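Local coordinates for protein putative GntR-family transcriptional regulator (Bordetella bronchiseptica RB50, PDB 3CNV) that probably regulates transcription as a GntR-family protein, its UTRA domain probably binding a small-molecule effector, at residues 79-84 with 89-94; 3-8 with 133-138; 61-66 with 114-119. All blocks are in the same frame, centred on the assembly; numbering follows the deposited sequence.

Contact 1 of 3, residues 79-84 with 89-94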
loop_
_atom_site.group_PDB
_atom_site.type_symbol
_atom_site.label_atom_id
_atom_site.label_comp_id
_atom_site.label_asym_id
_atom_site.label_seq_id
_atom_site.Cartn_x
_atom_site.Cartn_y
_atom_site.Cartn_z
ATOM N N GLU C 79 -11.971 31.978 7.666
ATOM C CA GLU C 79 -13.331 32.147 7.185
ATOM C C GLU C 79 -13.608 31.076 6.133
ATOM O O GLU C 79 -14.685 30.487 6.094
ATOM C CB GLU C 79 -13.588 33.565 6.627
ATOM C CG GLU C 79 -14.927 33.717 5.881
ATOM C CD GLU C 79 -14.936 33.116 4.420
ATOM O OE1 GLU C 79 -13.853 33.104 3.730
ATOM O OE2 GLU C 79 -16.036 32.653 3.959
ATOM N N LEU C 80 -12.595 30.826 5.289
ATOM C CA LEU C 80 -12.735 29.809 4.235
ATOM C C LEU C 80 -12.928 28.438 4.873
ATOM O O LEU C 80 -13.834 27.681 4.524
ATOM C CB LEU C 80 -11.535 29.810 3.312
ATOM C CG LEU C 80 -11.568 28.871 2.092
ATOM C CD1 LEU C 80 -12.648 29.223 1.080
ATOM C CD2 LEU C 80 -10.252 28.930 1.426
ATOM N N LEU C 81 -12.079 28.146 5.851
ATOM C CA LEU C 81 -12.063 26.851 6.518
ATOM C C LEU C 81 -13.358 26.544 7.229
ATOM O O LEU C 81 -13.815 25.410 7.247
ATOM C CB LEU C 81 -10.891 26.725 7.499
ATOM C CG LEU C 81 -9.535 26.680 6.827
ATOM C CD1 LEU C 81 -8.395 26.799 7.845
ATOM C CD2 LEU C 81 -9.389 25.421 6.026
ATOM N N THR C 82 -13.950 27.542 7.833
ATOM C CA THR C 82 -14.974 27.271 8.796
ATOM C C THR C 82 -16.297 27.328 8.086
ATOM O O THR C 82 -17.275 26.859 8.636
ATOM C CB THR C 82 -14.973 28.243 9.991
ATOM O OG1 THR C 82 -15.129 29.586 9.528
ATOM C CG2 THR C 82 -13.640 28.112 10.776
ATOM N N ALA C 83 -16.305 27.961 6.908
ATOM C CA ALA C 83 -17.526 28.071 6.078
ATOM C C ALA C 83 -17.541 26.791 5.247
ATOM O O ALA C 83 -18.565 26.184 5.038
ATOM C CB ALA C 83 -17.502 29.324 5.153
ATOM N N SER C 84 -16.349 26.330 4.871
ATOM C CA SER C 84 -16.214 25.129 4.037
ATOM C C SER C 84 -16.863 23.867 4.641
ATOM O O SER C 84 -16.601 23.471 5.810
ATOM C CB SER C 84 -14.761 24.852 3.713
ATOM O OG SER C 84 -14.674 23.598 3.059
ATOM N N TYR C 89 -8.565 17.962 2.343
ATOM C CA TYR C 89 -7.899 17.551 1.093
ATOM C C TYR C 89 -8.754 17.910 -0.084
ATOM O O TYR C 89 -8.256 18.286 -1.134
ATOM C CB TYR C 89 -7.462 16.075 1.048
ATOM C CG TYR C 89 -6.298 15.779 1.929
ATOM C CD1 TYR C 89 -5.030 16.301 1.670
ATOM C CD2 TYR C 89 -6.445 14.915 2.978
ATOM C CE1 TYR C 89 -3.953 16.004 2.500
ATOM C CE2 TYR C 89 -5.385 14.584 3.800
ATOM C CZ TYR C 89 -4.151 15.132 3.572
ATOM O OH TYR C 89 -3.132 14.770 4.430
ATOM N N GLY C 90 -10.053 17.833 0.101
ATOM C CA GLY C 90 -10.977 18.220 -1.005
ATOM C C GLY C 90 -10.903 19.716 -1.247
ATOM O O GLY C 90 -10.924 20.173 -2.387
ATOM N N LEU C 91 -10.804 20.495 -0.168
ATOM C CA LEU C 91 -10.643 21.956 -0.258
ATOM C C LEU C 91 -9.320 22.294 -0.986
ATOM O O LEU C 91 -9.270 23.166 -1.833
ATOM C CB LEU C 91 -10.618 22.623 1.120
ATOM C CG LEU C 91 -10.347 24.135 1.134
ATOM C CD1 LEU C 91 -11.613 24.906 0.513
ATOM C CD2 LEU C 91 -9.997 24.712 2.546
ATOM N N PHE C 92 -8.247 21.599 -0.636
ATOM C CA PHE C 92 -6.947 21.896 -1.225
ATOM C C PHE C 92 -7.028 21.639 -2.732
ATOM O O PHE C 92 -6.462 22.365 -3.524
ATOM C CB PHE C 92 -5.802 21.083 -0.610
ATOM C CG PHE C 92 -5.621 21.251 0.879
ATOM C CD1 PHE C 92 -6.115 22.369 1.540
ATOM C CD2 PHE C 92 -4.893 20.298 1.604
ATOM C CE1 PHE C 92 -5.926 22.528 2.907
ATOM C CE2 PHE C 92 -4.677 20.451 2.971
ATOM C CZ PHE C 92 -5.191 21.581 3.623
ATOM N N GLU C 93 -7.760 20.606 -3.101
ATOM C CA GLU C 93 -7.953 20.241 -4.519
ATOM C C GLU C 93 -8.754 21.291 -5.253
ATOM O O GLU C 93 -8.303 21.872 -6.255
ATOM C CB GLU C 93 -8.679 18.871 -4.698
ATOM C CG GLU C 93 -7.775 17.697 -4.741
ATOM C CD GLU C 93 -8.464 16.285 -4.825
ATOM O OE1 GLU C 93 -9.723 16.203 -4.930
ATOM O OE2 GLU C 93 -7.690 15.261 -4.760
ATOM N N SER C 94 -9.949 21.531 -4.744
ATOM C CA SER C 94 -10.881 22.423 -5.437
ATOM C C SER C 94 -10.542 23.905 -5.412
ATOM O O SER C 94 -10.762 24.593 -6.414
ATOM C CB SER C 94 -12.299 22.290 -4.868
ATOM O OG SER C 94 -12.604 20.932 -5.016
#

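Contact 2 of 3, residues 3-8 with 133-138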
loop_
_atom_site.group_PDB
_atom_site.type_symbol
_atom_site.label_atom_id
_atom_site.label_comp_id
_atom_site.label_asym_id
_atom_site.label_seq_id
_atom_site.Cartn_x
_atom_site.Cartn_y
_atom_site.Cartn_z
ATOM N N TYR C 3 -12.670 10.494 2.098
ATOM C CA TYR C 3 -11.297 10.516 2.637
ATOM C C TYR C 3 -10.243 10.269 1.574
ATOM O O TYR C 3 -10.492 9.550 0.584
ATOM C CB TYR C 3 -11.064 9.470 3.729
ATOM C CG TYR C 3 -12.024 9.476 4.910
ATOM C CD1 TYR C 3 -12.358 10.625 5.530
ATOM C CD2 TYR C 3 -12.495 8.318 5.431
ATOM C CE1 TYR C 3 -13.220 10.684 6.601
ATOM C CE2 TYR C 3 -13.378 8.326 6.561
ATOM C CZ TYR C 3 -13.726 9.542 7.134
ATOM O OH TYR C 3 -14.556 9.682 8.234
ATOM N N ARG C 4 -9.113 10.928 1.784
ATOM C CA ARG C 4 -7.953 10.788 0.971
ATOM C C ARG C 4 -6.986 9.827 1.652
ATOM O O ARG C 4 -6.487 8.813 1.016
ATOM C CB ARG C 4 -7.299 12.168 0.694
ATOM C CG ARG C 4 -6.015 12.079 -0.085
ATOM C CD ARG C 4 -6.319 11.684 -1.443
ATOM N NE ARG C 4 -5.153 11.377 -2.289
ATOM C CZ ARG C 4 -4.569 10.190 -2.351
ATOM N NH1 ARG C 4 -5.022 9.146 -1.668
ATOM N NH2 ARG C 4 -3.537 10.029 -3.136
ATOM N N PHE C 5 -6.662 10.115 2.899
ATOM C CA PHE C 5 -5.604 9.321 3.560
ATOM C C PHE C 5 -5.958 8.732 4.875
ATOM O O PHE C 5 -5.275 7.845 5.374
ATOM C CB PHE C 5 -4.339 10.122 3.782
ATOM C CG PHE C 5 -3.610 10.475 2.531
ATOM C CD1 PHE C 5 -3.215 9.496 1.649
ATOM C CD2 PHE C 5 -3.229 11.787 2.285
ATOM C CE1 PHE C 5 -2.523 9.800 0.554
ATOM C CE2 PHE C 5 -2.458 12.098 1.124
ATOM C CZ PHE C 5 -2.160 11.119 0.258
ATOM N N LEU C 6 -7.053 9.209 5.432
ATOM C CA LEU C 6 -7.460 8.825 6.799
ATOM C C LEU C 6 -7.722 7.345 6.886
ATOM O O LEU C 6 -8.553 6.860 6.139
ATOM C CB LEU C 6 -8.729 9.637 7.200
ATOM C CG LEU C 6 -9.184 9.437 8.663
ATOM C CD1 LEU C 6 -8.153 10.018 9.590
ATOM C CD2 LEU C 6 -10.536 10.061 8.932
ATOM N N ARG C 7 -7.086 6.647 7.849
ATOM C CA ARG C 7 -7.185 5.184 7.944
ATOM C C ARG C 7 -7.932 4.751 9.210
ATOM O O ARG C 7 -8.026 3.593 9.556
ATOM C CB ARG C 7 -5.770 4.551 7.940
ATOM C CG ARG C 7 -5.049 4.644 6.667
ATOM C CD ARG C 7 -5.866 4.014 5.530
ATOM N NE ARG C 7 -5.004 4.089 4.423
ATOM C CZ ARG C 7 -3.854 3.406 4.328
ATOM N NH1 ARG C 7 -3.452 2.590 5.327
ATOM N NH2 ARG C 7 -3.083 3.595 3.266
ATOM N N LEU C 8 -8.561 5.728 9.850
ATOM C CA LEU C 8 -9.410 5.437 11.011
ATOM C C LEU C 8 -10.623 4.576 10.645
ATOM O O LEU C 8 -11.323 4.795 9.652
ATOM C CB LEU C 8 -9.840 6.706 11.724
ATOM C CG LEU C 8 -9.001 7.103 12.947
ATOM C CD1 LEU C 8 -9.909 7.894 13.807
ATOM C CD2 LEU C 8 -8.466 5.942 13.806
ATOM N N ARG C 133 2.844 12.692 8.908
ATOM C CA ARG C 133 2.661 12.536 7.450
ATOM C C ARG C 133 3.328 13.672 6.663
ATOM O O ARG C 133 3.240 14.854 7.035
ATOM C CB ARG C 133 1.160 12.545 7.156
ATOM C CG ARG C 133 0.798 12.287 5.695
ATOM C CD ARG C 133 -0.653 12.421 5.386
ATOM N NE ARG C 133 -1.442 11.534 6.219
ATOM C CZ ARG C 133 -2.691 11.687 6.623
ATOM N NH1 ARG C 133 -3.391 12.735 6.303
ATOM N NH2 ARG C 133 -3.222 10.746 7.376
ATOM N N ILE C 134 3.977 13.321 5.580
ATOM C CA ILE C 134 4.252 14.284 4.528
ATOM C C ILE C 134 3.533 13.837 3.277
ATOM O O ILE C 134 3.686 12.713 2.886
ATOM C CB ILE C 134 5.771 14.403 4.254
ATOM C CG1 ILE C 134 6.552 14.626 5.551
ATOM C CG2 ILE C 134 6.034 15.461 3.186
ATOM C CD1 ILE C 134 8.154 14.446 5.372
ATOM N N SER C 135 2.767 14.743 2.662
ATOM C CA SER C 135 1.962 14.457 1.475
ATOM C C SER C 135 2.571 15.151 0.294
ATOM O O SER C 135 3.100 16.286 0.364
ATOM C CB SER C 135 0.513 14.986 1.616
ATOM O OG SER C 135 -0.003 14.472 2.766
ATOM N N TYR C 136 2.496 14.448 -0.817
ATOM C CA TYR C 136 3.155 14.849 -2.051
ATOM C C TYR C 136 2.163 15.012 -3.198
ATOM O O TYR C 136 1.190 14.293 -3.318
ATOM C CB TYR C 136 4.263 13.825 -2.455
ATOM C CG TYR C 136 5.390 13.692 -1.460
ATOM C CD1 TYR C 136 6.551 14.394 -1.625
ATOM C CD2 TYR C 136 5.275 12.884 -0.336
ATOM C CE1 TYR C 136 7.572 14.326 -0.680
ATOM C CE2 TYR C 136 6.314 12.785 0.601
ATOM C CZ TYR C 136 7.422 13.541 0.438
ATOM O OH TYR C 136 8.470 13.521 1.344
ATOM N N THR C 137 2.421 16.003 -4.020
ATOM C CA THR C 137 1.733 16.142 -5.273
ATOM C C THR C 137 2.646 15.507 -6.313
ATOM O O THR C 137 3.760 15.036 -6.019
ATOM C CB THR C 137 1.411 17.643 -5.651
ATOM O OG1 THR C 137 2.623 18.414 -5.859
ATOM C CG2 THR C 137 0.634 18.328 -4.571
ATOM N N TYR C 138 2.173 15.507 -7.525
ATOM C CA TYR C 138 3.024 15.165 -8.717
ATOM C C TYR C 138 4.492 15.671 -8.746
ATOM O O TYR C 138 4.828 16.802 -8.442
ATOM C CB TYR C 138 2.207 15.490 -10.005
ATOM C CG TYR C 138 1.033 14.478 -10.129
ATOM C CD1 TYR C 138 1.264 13.140 -10.534
ATOM C CD2 TYR C 138 -0.267 14.825 -9.820
ATOM C CE1 TYR C 138 0.222 12.190 -10.623
ATOM C CE2 TYR C 138 -1.332 13.872 -9.890
ATOM C CZ TYR C 138 -1.074 12.554 -10.294
ATOM O OH TYR C 138 -2.080 11.586 -10.367
HETATM O O HOH W 1 -3.164 7.765 7.298
#

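Contact 3 of 3, residues 61-66 with 114-119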
loop_
_atom_site.group_PDB
_atom_site.type_symbol
_atom_site.label_atom_id
_atom_site.label_comp_id
_atom_site.label_asym_id
_atom_site.label_seq_id
_atom_site.Cartn_x
_atom_site.Cartn_y
_atom_site.Cartn_z
ATOM N N THR C 61 -11.583 12.427 18.502
ATOM C CA THR C 61 -10.815 11.251 18.148
ATOM C C THR C 61 -9.415 11.576 17.611
ATOM O O THR C 61 -8.455 10.853 17.907
ATOM C CB THR C 61 -11.682 10.435 17.125
ATOM O OG1 THR C 61 -12.844 9.971 17.828
ATOM C CG2 THR C 61 -10.969 9.219 16.540
ATOM N N VAL C 62 -9.311 12.710 16.917
ATOM C CA VAL C 62 -8.040 13.176 16.323
ATOM C C VAL C 62 -7.795 14.652 16.571
ATOM O O VAL C 62 -8.689 15.481 16.425
ATOM C CB VAL C 62 -8.001 12.853 14.744
ATOM C CG1 VAL C 62 -6.655 13.129 14.141
ATOM C CG2 VAL C 62 -8.392 11.396 14.468
ATOM N N ILE C 63 -6.550 14.971 16.899
ATOM C CA ILE C 63 -6.054 16.330 16.818
ATOM C C ILE C 63 -4.940 16.353 15.768
ATOM O O ILE C 63 -3.932 15.620 15.853
ATOM C CB ILE C 63 -5.552 16.948 18.176
ATOM C CG1 ILE C 63 -6.603 16.862 19.254
ATOM C CG2 ILE C 63 -5.024 18.420 17.980
ATOM C CD1 ILE C 63 -7.790 17.842 19.129
ATOM N N ASP C 64 -5.217 17.097 14.703
ATOM C CA ASP C 64 -4.285 17.252 13.572
ATOM C C ASP C 64 -3.670 18.649 13.606
ATOM O O ASP C 64 -4.376 19.647 13.770
ATOM C CB ASP C 64 -4.974 17.144 12.230
ATOM C CG ASP C 64 -5.287 15.746 11.784
ATOM O OD1 ASP C 64 -4.462 14.829 12.068
ATOM O OD2 ASP C 64 -6.363 15.584 11.061
ATOM N N ASP C 65 -2.362 18.707 13.454
ATOM C CA ASP C 65 -1.625 19.953 13.184
ATOM C C ASP C 65 -1.113 19.808 11.759
ATOM O O ASP C 65 -0.473 18.821 11.445
ATOM C CB ASP C 65 -0.428 20.205 14.116
ATOM C CG ASP C 65 -0.835 20.682 15.494
ATOM O OD1 ASP C 65 -1.809 21.429 15.585
ATOM O OD2 ASP C 65 -0.166 20.330 16.488
ATOM N N LEU C 66 -1.303 20.837 10.955
ATOM C CA LEU C 66 -0.917 20.837 9.517
ATOM C C LEU C 66 -0.053 22.055 9.268
ATOM O O LEU C 66 -0.256 23.111 9.841
ATOM C CB LEU C 66 -2.183 21.006 8.612
ATOM C CG LEU C 66 -3.295 20.034 8.383
ATOM C CD1 LEU C 66 -4.233 19.880 9.603
ATOM C CD2 LEU C 66 -3.974 20.557 7.130
ATOM N N PRO C 114 -0.021 17.322 28.334
ATOM C CA PRO C 114 -0.899 18.217 29.055
ATOM C C PRO C 114 -1.744 19.082 28.115
ATOM O O PRO C 114 -2.897 19.350 28.412
ATOM C CB PRO C 114 0.089 19.038 29.898
ATOM C CG PRO C 114 1.249 18.170 30.069
ATOM C CD PRO C 114 1.344 17.278 28.916
ATOM N N GLU C 115 -1.211 19.464 26.957
ATOM C CA GLU C 115 -1.961 20.367 26.014
ATOM C C GLU C 115 -3.020 19.585 25.188
ATOM O O GLU C 115 -4.135 20.072 24.938
ATOM C CB GLU C 115 -1.000 21.113 25.035
ATOM C CG GLU C 115 -1.705 21.749 23.753
ATOM C CD GLU C 115 -0.713 22.348 22.711
ATOM O OE1 GLU C 115 -0.006 21.598 21.984
ATOM O OE2 GLU C 115 -0.633 23.593 22.613
ATOM N N ILE C 116 -2.642 18.376 24.762
ATOM C CA ILE C 116 -3.507 17.546 23.912
ATOM C C ILE C 116 -4.607 16.824 24.673
ATOM O O ILE C 116 -5.746 16.730 24.207
ATOM C CB ILE C 116 -2.690 16.555 23.090
ATOM C CG1 ILE C 116 -1.783 17.337 22.133
ATOM C CG2 ILE C 116 -3.588 15.540 22.254
ATOM C CD1 ILE C 116 -2.532 18.156 21.143
ATOM N N ALA C 117 -4.285 16.369 25.869
ATOM C CA ALA C 117 -5.189 15.506 26.608
ATOM C C ALA C 117 -6.636 16.081 26.683
ATOM O O ALA C 117 -7.576 15.404 26.275
ATOM C CB ALA C 117 -4.629 15.184 27.972
ATOM N N PRO C 118 -6.815 17.350 27.129
ATOM C CA PRO C 118 -8.194 17.847 27.256
ATOM C C PRO C 118 -8.900 18.038 25.902
ATOM O O PRO C 118 -10.108 18.058 25.825
ATOM C CB PRO C 118 -8.033 19.189 27.975
ATOM C CG PRO C 118 -6.608 19.606 27.755
ATOM C CD PRO C 118 -5.800 18.362 27.497
ATOM N N LEU C 119 -8.141 18.130 24.824
ATOM C CA LEU C 119 -8.772 18.277 23.520
ATOM C C LEU C 119 -9.346 16.930 23.008
ATOM O O LEU C 119 -10.145 16.894 22.060
ATOM C CB LEU C 119 -7.788 18.880 22.526
ATOM C CG LEU C 119 -7.202 20.230 22.910
ATOM C CD1 LEU C 119 -6.135 20.634 21.877
ATOM C CD2 LEU C 119 -8.341 21.286 23.027
#

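Contact 1 of 3, residues 79-84 with 89-94
Ser84 and Leu91 mark the closest backbone approach, their CA atoms 7.7 Å apart, where the end of helix 78-83 comes up to the side of helix 88-96. No hydrogen bond passes between the two segments. Within segment 79-84 the last turn of helix is closed by Ala83 N to Glu79 O and Ser84 N to Leu80 O, and beyond it the chain turns out of the helix at Ser84. Leu91 carries its whole side of the contact, meeting Leu81, Leu80 and Ser84. With its CG anti to the backbone N (chi1 176°), its two methyl groups split the work. CD2 meets CD2 of Leu81 methyl to methyl at 3.6 Å, the two leucine side chains crossing at about a right angle. Leu91 CD1 is approached by Leu80, whose CG is 4.3 Å from it, and from another direction by Ser84, whose OG is 4.2 Å from it. The two consecutive short helices belong to the UTRA fold, where they flank the antiparallel sheet. Phe92 of helix 88-96 faces that sheet, resting on Leu68 of strand 59-69 and meeting Phe73 edge to face. Leu76, in the loop before helix 78-83, touches both Leu81 and Leu91. The hydroxyl of Ser84 is engaged by its own turn, bonded to Ala86 N, and offers Leu91 only van der Waals contact.

Contact 2 of 3, residues 3-8 with 133-138
Arg133 lays its guanidinium against Phe5, where the N-terminal loop 3-8 lies beside strand 127-137 of the antiparallel sheet of the UTRA fold. Phe5 CB stands over the centre of one guanidinium face, 3.6 Å from Arg133 CZ. The Phe5 ring is inclined 51° to the guanidinium plane, so the two groups do not stack. Arg133 leaves its strand in extended form and bends at chi3 (-57°), which turns the planar end under Phe5. NE forms a salt bridge with Glu105 and NH1 a hydrogen bond with Tyr89 OH, so two partners fix the rotation of this buried charge. Two residues on, Ser135 points the same way from the strand, and its OG comes to 3.8 Å from Phe5 CE2 while bonding to Glu144. Phe5 also takes Arg4 CG over the centre of a ring face, and Tyr89 meets the ring edge to face. A bound citrate, probably from the crystallisation liquor, is held by the backbone N atoms of Arg4 and Phe5, consistent with an effector pocket here. One water joins the segments, donating to Phe5 O at 2.9 Å and accepting a weak bond from Arg133 NH2 at 3.0 Å.

Contact 3 of 3, residues 61-66 with 114-119
Ile63 reaches Leu119 and Ile116 with different branches, and its torsions divide them: CG1 lies beside the backbone N (chi1 -54°) and carries CD1 to Leu119, while CG2, anti to that N, faces Ile116. Both isoleucines fold their CD1 ends back in the same sense, with chi2 of -74° in Ile63 and -63° in Ile116. Ile63 CD1 ends 3.6 Å from Leu119 CB, so the leucine is touched at the root of its side chain rather than at its methyls, and the two side chains cross at about a right angle. Ile63 CG2 meets Ile116 CD1 methyl to methyl at 4.0 Å, these two side chains running past each other in opposite directions. The contact is wholly apolar, without a hydrogen bond between the segments. A single turn, closed by Leu119 N to Ile116 O at 2.8 Å, puts Ile116 and Leu119 on the same side for Ile63. Charges border this patch: Asp65 and Glu115 are both salt-bridged to Arg51, which may offset the repulsion between their carboxylates. Leu119 O bonds to Gln53 NE2. The turn and the short helix 117-120 thus pack on one face of the antiparallel sheet, over strand 59-69, with Ile63 also touching Arg51 and Gln53 of strand 46-56 and Ile116 reaching Leu149 of strand 141-150.

Along the chain the three contacts are nested: contact 1 falls inside the loop closed by contact 3, and contact 3 inside that closed by contact 2. Contacts 2 and 3 each use a strand of the six-stranded antiparallel sheet, 127-137 and 59-69, separated by strand 141-150; contact 1 joins two helices that meet the sheet through Phe92, which also packs on Leu66. The centres of contacts 1 and 2 are about 16 Å apart. Contact 3 lies about 19 Å from contact 2, centre to centre, across the chain's centre, though Leu8 meets Thr61 and Val62. Contact 2 and the start of helix 88-96 meet at the citrate, which may mark an effector site; contact 3 lies away from it.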